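Local coordinates for protein alpha-L-rhamnosidase (Aspergillus terreus, PDB 6GSZ) that probably hydrolyses terminal non-reducing alpha-L-rhamnose residues in alpha-L-rhamnosides, as a calcium-binding glycoside hydrolase, at residues Gly211-Asp216 with Glu466-Thr471; Thr152-Tyr157 with Gly207-Arg212; Pro173-Tyr178 with Val512-His517. One frame throughout, in Å; residues are numbered along the deposited sequence.

Interaction 1 of 3, residues Gly211-Asp216 with Glu466-Thr471; sequences GRIGYD and ERLGWT. With BGC (beta-D-glucopyranose), chain B.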
loop_
_atom_site.group_PDB
_atom_site.type_symbol
_atom_site.label_atom_id
_atom_site.label_comp_id
_atom_site.label_asym_id
_atom_site.label_seq_id
_atom_site.Cartn_x
_atom_site.Cartn_y
_atom_site.Cartn_z
ATOM N N GLY A 211 -13.052 4.842 -16.725
ATOM C CA GLY A 211 -13.245 3.461 -17.006
ATOM C C GLY A 211 -14.372 2.806 -16.227
ATOM O O GLY A 211 -14.937 3.361 -15.293
ATOM N N ARG A 212 -14.667 1.562 -16.598
ATOM C CA ARG A 212 -15.681 0.750 -15.916
ATOM C C ARG A 212 -15.093 0.192 -14.602
ATOM O O ARG A 212 -14.214 -0.634 -14.644
ATOM C CB ARG A 212 -16.205 -0.371 -16.814
ATOM C CG ARG A 212 -17.407 -1.108 -16.243
ATOM C CD ARG A 212 -17.906 -2.195 -17.203
ATOM N NE ARG A 212 -16.902 -3.209 -17.491
ATOM C CZ ARG A 212 -16.593 -4.250 -16.709
ATOM N NH1 ARG A 212 -17.349 -4.527 -15.653
ATOM N NH2 ARG A 212 -15.565 -5.028 -17.065
ATOM N N ILE A 213 -15.627 0.676 -13.476
ATOM C CA ILE A 213 -15.103 0.315 -12.165
ATOM C C ILE A 213 -16.291 -0.144 -11.315
ATOM O O ILE A 213 -17.375 0.430 -11.353
ATOM C CB ILE A 213 -14.301 1.475 -11.525
ATOM C CG1 ILE A 213 -13.147 1.978 -12.397
ATOM C CG2 ILE A 213 -13.791 1.153 -10.128
ATOM C CD1 ILE A 213 -12.071 0.941 -12.634
ATOM N N GLY A 214 -16.018 -1.125 -10.448
ATOM C CA GLY A 214 -17.051 -1.718 -9.597
ATOM C C GLY A 214 -17.495 -3.096 -10.042
ATOM O O GLY A 214 -17.372 -3.439 -11.216
ATOM N N TYR A 215 -18.125 -3.833 -9.121
ATOM C CA TYR A 215 -18.611 -5.159 -9.364
ATOM C C TYR A 215 -20.074 -5.088 -9.822
ATOM O O TYR A 215 -20.678 -4.012 -9.894
ATOM C CB TYR A 215 -18.414 -6.033 -8.115
ATOM C CG TYR A 215 -18.781 -5.406 -6.803
ATOM C CD1 TYR A 215 -20.083 -5.364 -6.348
ATOM C CD2 TYR A 215 -17.806 -4.916 -5.966
ATOM C CE1 TYR A 215 -20.420 -4.790 -5.129
ATOM C CE2 TYR A 215 -18.125 -4.311 -4.767
ATOM C CZ TYR A 215 -19.427 -4.294 -4.316
ATOM O OH TYR A 215 -19.725 -3.727 -3.105
ATOM N N ASP A 216 -20.642 -6.248 -10.122
ATOM C CA ASP A 216 -22.050 -6.351 -10.586
ATOM C C ASP A 216 -22.243 -5.517 -11.857
ATOM O O ASP A 216 -23.344 -5.001 -12.128
ATOM C CB ASP A 216 -23.008 -5.968 -9.461
ATOM C CG ASP A 216 -22.981 -6.952 -8.297
ATOM O OD1 ASP A 216 -22.695 -8.135 -8.534
ATOM O OD2 ASP A 216 -23.262 -6.508 -7.166
ATOM N N GLU A 466 -13.143 -5.644 -9.120
ATOM C CA GLU A 466 -13.254 -4.963 -7.813
ATOM C C GLU A 466 -12.025 -4.065 -7.680
ATOM O O GLU A 466 -11.981 -3.033 -8.273
ATOM C CB GLU A 466 -13.497 -6.009 -6.712
ATOM C CG GLU A 466 -13.977 -5.426 -5.394
ATOM C CD GLU A 466 -14.750 -6.390 -4.522
ATOM O OE1 GLU A 466 -14.822 -7.572 -4.873
ATOM O OE2 GLU A 466 -15.287 -5.952 -3.503
ATOM N N ARG A 467 -11.052 -4.442 -6.834
ATOM C CA ARG A 467 -9.789 -3.676 -6.695
ATOM C C ARG A 467 -10.126 -2.304 -6.119
ATOM O O ARG A 467 -9.654 -1.289 -6.600
ATOM C CB ARG A 467 -8.972 -3.633 -7.997
ATOM C CG ARG A 467 -9.065 -4.857 -8.901
ATOM C CD ARG A 467 -8.226 -4.707 -10.133
ATOM N NE ARG A 467 -8.564 -5.707 -11.109
ATOM C CZ ARG A 467 -7.927 -5.829 -12.267
ATOM N NH1 ARG A 467 -6.901 -5.055 -12.537
ATOM N NH2 ARG A 467 -8.309 -6.731 -13.166
ATOM N N LEU A 468 -10.916 -2.299 -5.029
ATOM C CA LEU A 468 -11.379 -1.064 -4.421
ATOM C C LEU A 468 -10.677 -0.874 -3.071
ATOM O O LEU A 468 -10.160 -1.857 -2.456
ATOM C CB LEU A 468 -12.893 -1.141 -4.185
ATOM C CG LEU A 468 -13.720 -1.507 -5.418
ATOM C CD1 LEU A 468 -15.182 -1.658 -5.057
ATOM C CD2 LEU A 468 -13.536 -0.486 -6.560
ATOM N N GLY A 469 -10.696 0.376 -2.615
ATOM C CA GLY A 469 -10.016 0.697 -1.344
ATOM C C GLY A 469 -10.828 0.331 -0.111
ATOM O O GLY A 469 -11.312 1.208 0.605
ATOM N N TRP A 470 -11.058 -0.975 0.049
ATOM C CA TRP A 470 -11.900 -1.466 1.147
ATOM C C TRP A 470 -11.300 -1.126 2.530
ATOM O O TRP A 470 -10.157 -1.460 2.865
ATOM C CB TRP A 470 -12.146 -2.955 0.989
ATOM C CG TRP A 470 -13.257 -3.273 0.026
ATOM C CD1 TRP A 470 -13.146 -3.653 -1.279
ATOM C CD2 TRP A 470 -14.654 -3.280 0.334
ATOM N NE1 TRP A 470 -14.388 -3.896 -1.794
ATOM C CE2 TRP A 470 -15.339 -3.657 -0.838
ATOM C CE3 TRP A 470 -15.377 -2.996 1.482
ATOM C CZ2 TRP A 470 -16.722 -3.771 -0.868
ATOM C CZ3 TRP A 470 -16.745 -3.102 1.462
ATOM C CH2 TRP A 470 -17.412 -3.472 0.278
ATOM N N THR A 471 -12.105 -0.417 3.306
ATOM C CA THR A 471 -11.657 0.169 4.575
ATOM C C THR A 471 -11.331 -0.881 5.644
ATOM O O THR A 471 -10.347 -0.771 6.350
ATOM C CB THR A 471 -12.699 1.203 5.014
ATOM O OG1 THR A 471 -14.015 0.631 5.033
ATOM C CG2 THR A 471 -12.659 2.412 4.115
HETATM C C2 BGC B . -13.439 -7.018 0.837
HETATM C C3 BGC B . -14.320 -6.962 2.053
HETATM C C4 BGC B . -15.782 -6.638 1.835
HETATM C C5 BGC B . -16.203 -7.535 0.775
HETATM C C6 BGC B . -17.681 -7.252 0.589
HETATM C C1 BGC B . -14.106 -7.854 -0.242
HETATM O O1 BGC B . -13.202 -8.001 -1.318
HETATM O O2 BGC B . -12.326 -7.847 1.075
HETATM O O3 BGC B . -13.917 -5.924 2.775
HETATM O O4 BGC B . -16.659 -6.727 2.982
HETATM O O5 BGC B . -15.451 -7.434 -0.477
HETATM O O6 BGC B . -18.137 -7.998 -0.545
#
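The loops that carry Tyr215 and Glu466 meet without a backbone hydrogen bond between them, Gly469 forming the centre of an inverse gamma turn. Tyr215 reaches across with its CE2 side: CE2 lies 3.5 Å from Glu466 OE2, ring and carboxylate planes being turned 60° apart, and 4.0 Å from Leu468 CD1. Its hydroxyl arrives near the plane of the Trp470 indole, OH standing 3.7 Å from CZ2 at the ring edge. Deeper in, Ile213 CG2 and Leu468 CD2 pack methyl to methyl at 3.9 Å. Glu466 extends with CG opposite the backbone N (chi1 -165°), which carries its carboxylate to the indole; Trp470 NE1 donates to Glu466 OE2 over 2.8 Å, a bent bond (133°) on the anti side of the carboxylate, tilted out of both the carboxylate and the indole planes. Arg464 and Arg371 both form salt bridges to OE1. One face of Trp470 is covered by the bound beta-D-glucopyranose, whose C4 sits 3.6 Å above the ring plane, and Asp460 and His761 are among the residues hydrogen-bonded to the sugar. Gripped by two arginines and the indole N-H, the carboxylate is fixed beside the sugar and holds the indole lying over it, while Tyr215 merely packs against both.

Interaction 2 of 3, residues Thr152-Tyr157 with Gly207-Arg212; sequences TALGLY and GWYSGR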
loop_
_atom_site.group_PDB
_atom_site.type_symbol
_atom_site.label_atom_id
_atom_site.label_comp_id
_atom_site.label_asym_id
_atom_site.label_seq_id
_atom_site.Cartn_x
_atom_site.Cartn_y
_atom_site.Cartn_z
ATOM N N THR A 152 -0.639 15.782 -15.479
ATOM C CA THR A 152 -1.604 14.825 -15.023
ATOM C C THR A 152 -2.615 14.562 -16.129
ATOM O O THR A 152 -2.560 15.147 -17.201
ATOM C CB THR A 152 -2.310 15.260 -13.733
ATOM O OG1 THR A 152 -2.971 14.129 -13.166
ATOM C CG2 THR A 152 -3.296 16.389 -13.914
ATOM N N ALA A 153 -3.542 13.644 -15.862
ATOM C CA ALA A 153 -4.582 13.336 -16.830
ATOM C C ALA A 153 -5.915 13.162 -16.130
ATOM O O ALA A 153 -5.975 12.786 -14.931
ATOM C CB ALA A 153 -4.252 12.043 -17.540
ATOM N N LEU A 154 -6.970 13.403 -16.896
ATOM C CA LEU A 154 -8.296 12.936 -16.551
ATOM C C LEU A 154 -8.391 11.538 -17.165
ATOM O O LEU A 154 -8.844 11.363 -18.318
ATOM C CB LEU A 154 -9.342 13.909 -17.075
ATOM C CG LEU A 154 -9.573 15.169 -16.252
ATOM C CD1 LEU A 154 -8.318 15.987 -16.063
ATOM C CD2 LEU A 154 -10.706 15.968 -16.898
ATOM N N GLY A 155 -7.838 10.573 -16.463
ATOM C CA GLY A 155 -7.473 9.278 -16.974
ATOM C C GLY A 155 -6.119 8.903 -16.469
ATOM O O GLY A 155 -5.821 9.107 -15.268
ATOM N N LEU A 156 -5.303 8.306 -17.330
ATOM C CA LEU A 156 -3.910 7.931 -17.046
ATOM C C LEU A 156 -3.060 8.381 -18.219
ATOM O O LEU A 156 -3.591 8.429 -19.361
ATOM C CB LEU A 156 -3.809 6.422 -16.868
ATOM C CG LEU A 156 -4.616 5.832 -15.700
ATOM C CD1 LEU A 156 -4.608 4.286 -15.742
ATOM C CD2 LEU A 156 -4.150 6.352 -14.330
ATOM N N TYR A 157 -1.790 8.677 -18.027
ATOM C CA TYR A 157 -0.969 9.203 -19.100
ATOM C C TYR A 157 0.366 8.472 -19.205
ATOM O O TYR A 157 0.935 7.980 -18.217
ATOM C CB TYR A 157 -0.736 10.721 -18.992
ATOM C CG TYR A 157 0.158 11.042 -17.835
ATOM C CD1 TYR A 157 -0.350 11.237 -16.563
ATOM C CD2 TYR A 157 1.551 11.083 -18.008
ATOM C CE1 TYR A 157 0.499 11.459 -15.486
ATOM C CE2 TYR A 157 2.403 11.269 -16.929
ATOM C CZ TYR A 157 1.868 11.453 -15.676
ATOM O OH TYR A 157 2.749 11.573 -14.629
ATOM N N GLY A 207 -8.333 4.781 -17.453
ATOM C CA GLY A 207 -8.074 4.458 -16.061
ATOM C C GLY A 207 -9.344 4.352 -15.240
ATOM O O GLY A 207 -10.350 3.749 -15.624
ATOM N N TRP A 208 -9.206 4.798 -13.991
ATOM C CA TRP A 208 -10.283 4.888 -13.037
ATOM C C TRP A 208 -11.184 6.100 -13.275
ATOM O O TRP A 208 -12.336 6.120 -12.834
ATOM C CB TRP A 208 -9.687 4.959 -11.611
ATOM C CG TRP A 208 -8.873 3.773 -11.192
ATOM C CD1 TRP A 208 -9.341 2.616 -10.639
ATOM C CD2 TRP A 208 -7.444 3.619 -11.282
ATOM N NE1 TRP A 208 -8.302 1.769 -10.344
ATOM C CE2 TRP A 208 -7.126 2.374 -10.697
ATOM C CE3 TRP A 208 -6.398 4.446 -11.707
ATOM C CZ2 TRP A 208 -5.820 1.918 -10.591
ATOM C CZ3 TRP A 208 -5.096 4.004 -11.569
ATOM C CH2 TRP A 208 -4.813 2.760 -10.998
ATOM N N TYR A 209 -10.615 7.168 -13.878
ATOM C CA TYR A 209 -11.343 8.445 -14.029
ATOM C C TYR A 209 -12.653 8.249 -14.826
ATOM O O TYR A 209 -13.716 8.754 -14.457
ATOM C CB TYR A 209 -10.419 9.491 -14.685
ATOM C CG TYR A 209 -10.881 10.915 -14.488
ATOM C CD1 TYR A 209 -11.796 11.505 -15.357
ATOM C CD2 TYR A 209 -10.443 11.645 -13.403
ATOM C CE1 TYR A 209 -12.258 12.793 -15.138
ATOM C CE2 TYR A 209 -10.870 12.936 -13.200
ATOM C CZ TYR A 209 -11.770 13.513 -14.061
ATOM O OH TYR A 209 -12.231 14.775 -13.819
ATOM N N SER A 210 -12.554 7.510 -15.925
ATOM C CA SER A 210 -13.710 7.247 -16.793
ATOM C C SER A 210 -13.932 5.764 -17.118
ATOM O O SER A 210 -14.914 5.480 -17.811
ATOM C CB SER A 210 -13.712 8.090 -18.044
ATOM O OG SER A 210 -12.566 7.827 -18.825
ATOM N N GLY A 211 -13.052 4.842 -16.725
ATOM C CA GLY A 211 -13.245 3.461 -17.006
ATOM C C GLY A 211 -14.372 2.806 -16.227
ATOM O O GLY A 211 -14.937 3.361 -15.293
ATOM N N ARG A 212 -14.667 1.562 -16.598
ATOM C CA ARG A 212 -15.681 0.750 -15.916
ATOM C C ARG A 212 -15.093 0.192 -14.602
ATOM O O ARG A 212 -14.214 -0.634 -14.644
ATOM C CB ARG A 212 -16.205 -0.371 -16.814
ATOM C CG ARG A 212 -17.407 -1.108 -16.243
ATOM C CD ARG A 212 -17.906 -2.195 -17.203
ATOM N NE ARG A 212 -16.902 -3.209 -17.491
ATOM C CZ ARG A 212 -16.593 -4.250 -16.709
ATOM N NH1 ARG A 212 -17.349 -4.527 -15.653
ATOM N NH2 ARG A 212 -15.565 -5.028 -17.065
HETATM O O HOH W 1 -11.403 10.440 -18.641
HETATM O O HOH W 2 -7.563 7.377 -13.798
#
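Tyr209 lays one ring face against Leu154, whose CB stands 3.8 Å from the ring centroid and 18° off the normal, a CH-pi contact. Leu154 lies along the ring, from CB to CG, toward the hydroxyl end, its CG 3.5 Å from Tyr209 CZ. Tyr209 CG stands anti to the backbone N (chi1 -161°), a setting that swings the ring over Leu154. At its root, Tyr209 CB is 3.3 Å from Gly155 N. Leu156 meets the start of the turn: CD1 presses on CA of Gly207, a residue of positive phi, at 3.5 Å, tight for two carbons, while CD2 touches Trp208 CZ3 at 3.7 Å. These contacts seat a short, weakly bonded helical turn, residues 207-210, against the break at Gly155 where strand 144-154 gives way to strand 156-161. The two strands belong to different sheets of the alpha-L-rhamnosidase N-terminal domain, consistent with a galactose-binding-like beta sandwich. Two waters bridge the gap. One donates to Leu154 O at 2.7 Å and is also hydrogen-bonded to Ser210 OG; the other accepts from Tyr209 N and makes a weak hydrogen bond to Gly155 O. Farther out, Trp208 stacks on Trp175, the Tyr209 ring meets that of Tyr178 with planes about 50° apart, and Phe393 packs on Leu156.

Interaction 3 of 3, residues Pro173-Tyr178 with Val512-His517; sequences PGWQSY and VIPNIH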
loop_
_atom_site.group_PDB
_atom_site.type_symbol
_atom_site.label_atom_id
_atom_site.label_comp_id
_atom_site.label_asym_id
_atom_site.label_seq_id
_atom_site.Cartn_x
_atom_site.Cartn_y
_atom_site.Cartn_z
ATOM N N PRO A 173 -1.746 9.234 -13.087
ATOM C CA PRO A 173 -1.278 9.562 -11.732
ATOM C C PRO A 173 -1.808 8.696 -10.602
ATOM O O PRO A 173 -1.532 9.007 -9.437
ATOM C CB PRO A 173 -1.820 11.007 -11.592
ATOM C CG PRO A 173 -3.170 10.936 -12.278
ATOM C CD PRO A 173 -2.848 10.105 -13.488
ATOM N N GLY A 174 -2.489 7.597 -10.911
ATOM C CA GLY A 174 -3.026 6.732 -9.874
ATOM C C GLY A 174 -4.472 7.109 -9.566
ATOM O O GLY A 174 -5.080 7.923 -10.308
ATOM N N TRP A 175 -5.041 6.507 -8.532
ATOM C CA TRP A 175 -6.433 6.657 -8.186
ATOM C C TRP A 175 -6.609 7.488 -6.910
ATOM O O TRP A 175 -6.365 6.977 -5.800
ATOM C CB TRP A 175 -7.141 5.309 -8.057
ATOM C CG TRP A 175 -8.628 5.431 -7.976
ATOM C CD1 TRP A 175 -9.385 6.555 -8.141
ATOM C CD2 TRP A 175 -9.553 4.365 -7.712
ATOM N NE1 TRP A 175 -10.721 6.259 -8.037
ATOM C CE2 TRP A 175 -10.853 4.924 -7.766
ATOM C CE3 TRP A 175 -9.408 3.000 -7.457
ATOM C CZ2 TRP A 175 -11.995 4.154 -7.600
ATOM C CZ3 TRP A 175 -10.535 2.239 -7.260
ATOM C CH2 TRP A 175 -11.814 2.809 -7.362
ATOM N N GLN A 176 -6.978 8.763 -7.059
ATOM C CA GLN A 176 -7.365 9.645 -5.952
ATOM C C GLN A 176 -8.896 9.784 -5.977
ATOM O O GLN A 176 -9.533 9.517 -7.008
ATOM C CB GLN A 176 -6.673 11.013 -6.044
ATOM C CG GLN A 176 -5.144 10.906 -5.971
ATOM C CD GLN A 176 -4.478 10.672 -7.316
ATOM O OE1 GLN A 176 -4.757 11.405 -8.294
ATOM N NE2 GLN A 176 -3.568 9.704 -7.432
ATOM N N SER A 177 -9.448 10.365 -4.920
ATOM C CA SER A 177 -10.813 10.844 -4.884
ATOM C C SER A 177 -10.770 12.158 -5.672
ATOM O O SER A 177 -10.761 13.243 -5.111
ATOM C CB SER A 177 -11.311 11.029 -3.468
ATOM O OG SER A 177 -11.395 9.772 -2.799
ATOM N N TYR A 178 -10.836 12.015 -7.015
ATOM C CA TYR A 178 -10.412 13.094 -7.925
ATOM C C TYR A 178 -11.250 14.362 -7.775
ATOM O O TYR A 178 -10.726 15.450 -8.062
ATOM C CB TYR A 178 -10.532 12.663 -9.382
ATOM C CG TYR A 178 -9.717 11.467 -9.767
ATOM C CD1 TYR A 178 -8.331 11.495 -9.780
ATOM C CD2 TYR A 178 -10.329 10.291 -10.173
ATOM C CE1 TYR A 178 -7.588 10.421 -10.244
ATOM C CE2 TYR A 178 -9.613 9.201 -10.624
ATOM C CZ TYR A 178 -8.229 9.245 -10.651
ATOM O OH TYR A 178 -7.535 8.156 -11.130
ATOM N N VAL A 512 -15.657 1.918 0.681
ATOM C CA VAL A 512 -14.425 1.962 -0.092
ATOM C C VAL A 512 -14.011 3.402 -0.361
ATOM O O VAL A 512 -14.856 4.286 -0.458
ATOM C CB VAL A 512 -14.507 1.192 -1.423
ATOM C CG1 VAL A 512 -15.014 -0.220 -1.183
ATOM C CG2 VAL A 512 -15.367 1.865 -2.494
ATOM N N ILE A 513 -12.690 3.598 -0.424
ATOM C CA ILE A 513 -12.080 4.898 -0.652
ATOM C C ILE A 513 -11.005 4.729 -1.704
ATOM O O ILE A 513 -10.053 3.940 -1.536
ATOM C CB ILE A 513 -11.408 5.434 0.611
ATOM C CG1 ILE A 513 -12.362 5.516 1.808
ATOM C CG2 ILE A 513 -10.709 6.752 0.356
ATOM C CD1 ILE A 513 -13.493 6.548 1.715
ATOM N N PRO A 514 -11.056 5.470 -2.838
ATOM C CA PRO A 514 -12.117 6.430 -3.208
ATOM C C PRO A 514 -13.514 5.803 -3.317
ATOM O O PRO A 514 -13.650 4.594 -3.623
ATOM C CB PRO A 514 -11.671 6.885 -4.603
ATOM C CG PRO A 514 -10.136 6.754 -4.564
ATOM C CD PRO A 514 -9.939 5.459 -3.793
ATOM N N ASN A 515 -14.508 6.614 -2.982
ATOM C CA ASN A 515 -15.868 6.131 -2.884
ATOM C C ASN A 515 -16.562 6.196 -4.265
ATOM O O ASN A 515 -16.910 7.283 -4.703
ATOM C CB ASN A 515 -16.637 6.937 -1.851
ATOM C CG ASN A 515 -18.102 6.572 -1.797
ATOM O OD1 ASN A 515 -18.433 5.418 -2.084
ATOM N ND2 ASN A 515 -18.926 7.530 -1.333
ATOM N N ILE A 516 -16.866 5.025 -4.831
ATOM C CA ILE A 516 -17.568 4.931 -6.110
ATOM C C ILE A 516 -19.052 4.658 -5.898
ATOM O O ILE A 516 -19.760 4.506 -6.874
ATOM C CB ILE A 516 -16.947 3.846 -7.011
ATOM C CG1 ILE A 516 -16.945 2.457 -6.352
ATOM C CG2 ILE A 516 -15.576 4.298 -7.423
ATOM C CD1 ILE A 516 -16.819 1.278 -7.280
ATOM N N HIS A 517 -19.514 4.512 -4.653
ATOM C CA HIS A 517 -20.846 3.995 -4.325
ATOM C C HIS A 517 -21.851 5.068 -3.879
ATOM O O HIS A 517 -23.022 4.715 -3.580
ATOM C CB HIS A 517 -20.766 2.903 -3.246
ATOM C CG HIS A 517 -20.012 1.696 -3.693
ATOM N ND1 HIS A 517 -19.131 1.016 -2.884
ATOM C CD2 HIS A 517 -20.025 1.014 -4.866
ATOM C CE1 HIS A 517 -18.614 -0.019 -3.559
ATOM N NE2 HIS A 517 -19.136 -0.027 -4.776
#
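Pro514 lies over one face of the Trp175 indole, its CG 3.6 Å from the centroid of the five-membered ring and only 12° off the ring normal. This proline-tryptophan CH-pi contact joins a loop of the alpha-L-rhamnosidase N-terminal domain to one of the helical glycosidase domain, whose family has the six-hairpin (alpha/alpha)6 fold. The peptide bond before Pro514 is cis. A trans chi1 of -168° turns the Trp175 indole away from its own backbone N and against the proline, which lies slantwise across it, Pro514 CB approaching Trp175 NE1 at 3.6 Å. Ile516 comes from another direction, nearly at a right angle to Trp175: its CG2 lies in the indole plane at the edge, 3.6 Å from CZ2. Tyr223 OH is hydrogen-bonded to NE1, which satisfies the polar edge of this buried ring. Beyond the indole, Ser177, the centre of an inverse gamma turn, sets its OG 3.4 Å from Pro514 CB. That hydroxyl is hydrogen-bonded to OE2 of Glu501 in helix 488-503, and the same OE2 also takes the backbone N of Asn515, linking both loops to one carboxylate. Past Pro514 the chain closes an Asx turn, with His517 N, placed above the plane of the Asn515 side-chain amide, donating to Asn515 OD1 across 2.9 Å at an N-H...O angle of 157°.

Overall arrangement
The three contacts lie close together on one side of the chain's centre, with about 9 Å between the centres of interactions 1 and 3, 11 Å between 2 and 3, and 14 Å between 1 and 2. Interaction 2 stays within the alpha-L-rhamnosidase N-terminal domain, whereas interactions 1 and 3 each join that domain to the helical glycosidase domain. Along the chain the segments come as 152-157, 173-178, 207-212 running into 211-216, then 466-471 and 512-517; interaction 1 is nested within the loop closed by interaction 3, and the segments of 2 and 3 alternate. Contacts thus run, residue to residue, from Trp208 through Trp175 and, by way of the 512-517 loop, to Trp470 of the sugar pocket.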